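Local structure of viral structural protein 4 (Bombyx mori cytoplasmic polyhedrosis virus, 6TZ0) at residues V350-K355 with R536-L541. The protein binds GTP and probably acts as an NTPase alongside the viral RNA-dependent RNA polymerase, with which it is assembled inside the virus particle. Numbering follows the deposited sequence.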
ATOM      1  N   VAL B 350       1.736  20.494 -19.826  1.00 26.36           N
ATOM      2  CA  VAL B 350       1.202  21.611 -19.057  1.00 26.36           C
ATOM      3  C   VAL B 350       2.370  22.439 -18.547  1.00 26.36           C
ATOM      4  O   VAL B 350       3.270  21.914 -17.883  1.00 26.36           O
ATOM      5  CB  VAL B 350       0.316  21.130 -17.900  1.00 26.36           C
ATOM      6  CG1 VAL B 350      -0.176  22.314 -17.093  1.00 26.36           C
ATOM      7  CG2 VAL B 350      -0.849  20.353 -18.437  1.00 26.36           C
ATOM      8  N   VAL B 351       2.361  23.732 -18.859  1.00 25.24           N
ATOM      9  CA  VAL B 351       3.431  24.648 -18.489  1.00 25.24           C
ATOM     10  C   VAL B 351       2.838  25.736 -17.608  1.00 25.24           C
ATOM     11  O   VAL B 351       2.014  26.532 -18.068  1.00 25.24           O
ATOM     12  CB  VAL B 351       4.111  25.260 -19.717  1.00 25.24           C
ATOM     13  CG1 VAL B 351       5.162  26.255 -19.287  1.00 25.24           C
ATOM     14  CG2 VAL B 351       4.721  24.181 -20.570  1.00 25.24           C
ATOM     15  N   TYR B 352       3.257  25.780 -16.348  1.00 26.04           N
ATOM     16  CA  TYR B 352       2.856  26.840 -15.439  1.00 26.04           C
ATOM     17  C   TYR B 352       3.906  27.938 -15.407  1.00 26.04           C
ATOM     18  O   TYR B 352       5.106  27.678 -15.508  1.00 26.04           O
ATOM     19  CB  TYR B 352       2.648  26.322 -14.022  1.00 26.04           C
ATOM     20  CG  TYR B 352       1.493  25.380 -13.875  1.00 26.04           C
ATOM     21  CD1 TYR B 352       0.198  25.845 -13.938  1.00 26.04           C
ATOM     22  CD2 TYR B 352       1.699  24.036 -13.618  1.00 26.04           C
ATOM     23  CE1 TYR B 352      -0.862  24.998 -13.798  1.00 26.04           C
ATOM     24  CE2 TYR B 352       0.643  23.181 -13.460  1.00 26.04           C
ATOM     25  CZ  TYR B 352      -0.637  23.671 -13.554  1.00 26.04           C
ATOM     26  OH  TYR B 352      -1.707  22.833 -13.400  1.00 26.04           O
ATOM     27  N   ALA B 353       3.439  29.170 -15.249  1.00 26.65           N
ATOM     28  CA  ALA B 353       4.326  30.319 -15.180  1.00 26.65           C
ATOM     29  C   ALA B 353       3.614  31.436 -14.442  1.00 26.65           C
ATOM     30  O   ALA B 353       2.385  31.460 -14.357  1.00 26.65           O
ATOM     31  CB  ALA B 353       4.749  30.788 -16.571  1.00 26.65           C
ATOM     32  N   GLU B 354       4.403  32.362 -13.909  1.00 31.79           N
ATOM     33  CA  GLU B 354       3.820  33.547 -13.307  1.00 31.79           C
ATOM     34  C   GLU B 354       3.280  34.474 -14.383  1.00 31.79           C
ATOM     35  O   GLU B 354       3.794  34.543 -15.500  1.00 31.79           O
ATOM     36  CB  GLU B 354       4.834  34.291 -12.440  1.00 31.79           C
ATOM     37  CG  GLU B 354       5.171  33.607 -11.129  1.00 31.79           C
ATOM     38  CD  GLU B 354       6.109  34.430 -10.271  1.00 31.79           C
ATOM     39  OE1 GLU B 354       6.582  35.480 -10.745  1.00 31.79           O
ATOM     40  OE2 GLU B 354       6.377  34.032  -9.121  1.00 31.79           O
ATOM     41  N   LYS B 355       2.223  35.182 -14.027  1.00 32.98           N
ATOM     42  CA  LYS B 355       1.533  36.092 -14.927  1.00 32.98           C
ATOM     43  C   LYS B 355       2.413  37.311 -15.148  1.00 32.98           C
ATOM     44  O   LYS B 355       2.501  38.193 -14.293  1.00 32.98           O
ATOM     45  CB  LYS B 355       0.187  36.463 -14.323  1.00 32.98           C
ATOM     46  CG  LYS B 355      -0.705  37.259 -15.214  1.00 32.98           C
ATOM     47  CD  LYS B 355      -2.056  37.428 -14.585  1.00 32.98           C
ATOM     48  CE  LYS B 355      -2.918  38.293 -15.450  1.00 32.98           C
ATOM     49  NZ  LYS B 355      -3.138  37.647 -16.768  1.00 32.98           N
ATOM     50  N   ARG B 536      -0.026  33.633  -5.143  1.00 27.22           N
ATOM     51  CA  ARG B 536      -0.483  33.038  -3.895  1.00 27.22           C
ATOM     52  C   ARG B 536      -1.065  31.644  -4.106  1.00 27.22           C
ATOM     53  O   ARG B 536      -1.116  30.852  -3.164  1.00 27.22           O
ATOM     54  CB  ARG B 536      -1.489  33.993  -3.234  1.00 27.22           C
ATOM     55  CG  ARG B 536      -2.010  33.618  -1.849  1.00 27.22           C
ATOM     56  CD  ARG B 536      -2.774  34.774  -1.234  1.00 27.22           C
ATOM     57  NE  ARG B 536      -3.352  34.450   0.063  1.00 27.22           N
ATOM     58  CZ  ARG B 536      -4.609  34.070   0.241  1.00 27.22           C
ATOM     59  NH1 ARG B 536      -5.424  33.984  -0.795  1.00 27.22           N
ATOM     60  NH2 ARG B 536      -5.056  33.788   1.452  1.00 27.22           N
ATOM     61  N   LEU B 537      -1.466  31.302  -5.326  1.00 25.93           N
ATOM     62  CA  LEU B 537      -1.928  29.948  -5.591  1.00 25.93           C
ATOM     63  C   LEU B 537      -0.914  29.060  -6.311  1.00 25.93           C
ATOM     64  O   LEU B 537      -1.215  27.890  -6.551  1.00 25.93           O
ATOM     65  CB  LEU B 537      -3.215  29.990  -6.399  1.00 25.93           C
ATOM     66  CG  LEU B 537      -4.452  30.536  -5.719  1.00 25.93           C
ATOM     67  CD1 LEU B 537      -5.526  30.631  -6.750  1.00 25.93           C
ATOM     68  CD2 LEU B 537      -4.848  29.613  -4.588  1.00 25.93           C
ATOM     69  N   LEU B 538       0.268  29.565  -6.659  1.00 24.25           N
ATOM     70  CA  LEU B 538       1.258  28.792  -7.412  1.00 24.25           C
ATOM     71  C   LEU B 538       2.598  28.766  -6.691  1.00 24.25           C
ATOM     72  O   LEU B 538       3.396  29.709  -6.819  1.00 24.25           O
ATOM     73  CB  LEU B 538       1.440  29.352  -8.820  1.00 24.25           C
ATOM     74  CG  LEU B 538       2.428  28.720  -9.813  1.00 24.25           C
ATOM     75  CD1 LEU B 538       2.026  27.324 -10.211  1.00 24.25           C
ATOM     76  CD2 LEU B 538       2.590  29.579 -11.046  1.00 24.25           C
ATOM     77  N   PRO B 539       2.888  27.721  -5.932  1.00 24.72           N
ATOM     78  CA  PRO B 539       4.248  27.495  -5.443  1.00 24.72           C
ATOM     79  C   PRO B 539       5.114  26.885  -6.539  1.00 24.72           C
ATOM     80  O   PRO B 539       4.677  26.664  -7.664  1.00 24.72           O
ATOM     81  CB  PRO B 539       4.051  26.502  -4.303  1.00 24.72           C
ATOM     82  CG  PRO B 539       2.650  26.600  -3.949  1.00 24.72           C
ATOM     83  CD  PRO B 539       1.913  26.920  -5.186  1.00 24.72           C
ATOM     84  N   ALA B 540       6.359  26.605  -6.184  1.00 26.61           N
ATOM     85  CA  ALA B 540       7.280  25.914  -7.083  1.00 26.61           C
ATOM     86  C   ALA B 540       7.357  24.433  -6.730  1.00 26.61           C
ATOM     87  O   ALA B 540       8.401  23.910  -6.355  1.00 26.61           O
ATOM     88  CB  ALA B 540       8.656  26.568  -7.025  1.00 26.61           C
ATOM     89  N   LEU B 541       6.227  23.749  -6.863  1.00 25.48           N
ATOM     90  CA  LEU B 541       6.128  22.352  -6.472  1.00 25.48           C
ATOM     91  C   LEU B 541       6.247  21.392  -7.645  1.00 25.48           C
ATOM     92  O   LEU B 541       6.274  20.180  -7.428  1.00 25.48           O
ATOM     93  CB  LEU B 541       4.820  22.109  -5.717  1.00 25.48           C
ATOM     94  CG  LEU B 541       4.759  22.849  -4.376  1.00 25.48           C
ATOM     95  CD1 LEU B 541       3.433  22.685  -3.677  1.00 25.48           C
ATOM     96  CD2 LEU B 541       5.877  22.407  -3.466  1.00 25.48           C
TER
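Leu538 packs its two methyl branches against Tyr352 and the backbone of Ala353, a worked example of how one apolar side chain can tie the exit of a helix to the parallel sheet that carries the GTP-binding loop. The chi1 of Leu538, 180°, sets CG opposite its backbone nitrogen and directs both methyls at these two residues. CD1 comes to rest 4.0 Å from Tyr352 CB, meeting the root of the aromatic side chain obliquely, while CD2 lies 3.8 Å from the carbonyl oxygen, Ala353 O. Val350 CG1 sits 3.7 Å above one face of the Tyr352 ring, offset toward its rim, and backbone hydrogen bonds of Tyr352 with Val505 and Leu507 hold the strand beside strand 504-507. This packed part is buried. At Glu354, partly exposed, the contact thins: the nearest approach is Glu354 N to Leu538 CD2 at 4.4 Å, and the carboxylate turns to other partners, its OE1 hydrogen-bonding Thr513. Past Leu538 the segment borders the polymerase, a separate chain, whose Ser616 hydrogen-bonds Leu541 O. The loop after strand 347-353, consistent with a Walker A P-loop, leads into helix 359-374; Lys355, Gly356, Lys359 and Thr360 bind GTP, though none is bound to this chain here. No hydrogen bond or salt bridge spans the two segments, which implies that their direct association rests on van der Waals packing and burial of apolar surface.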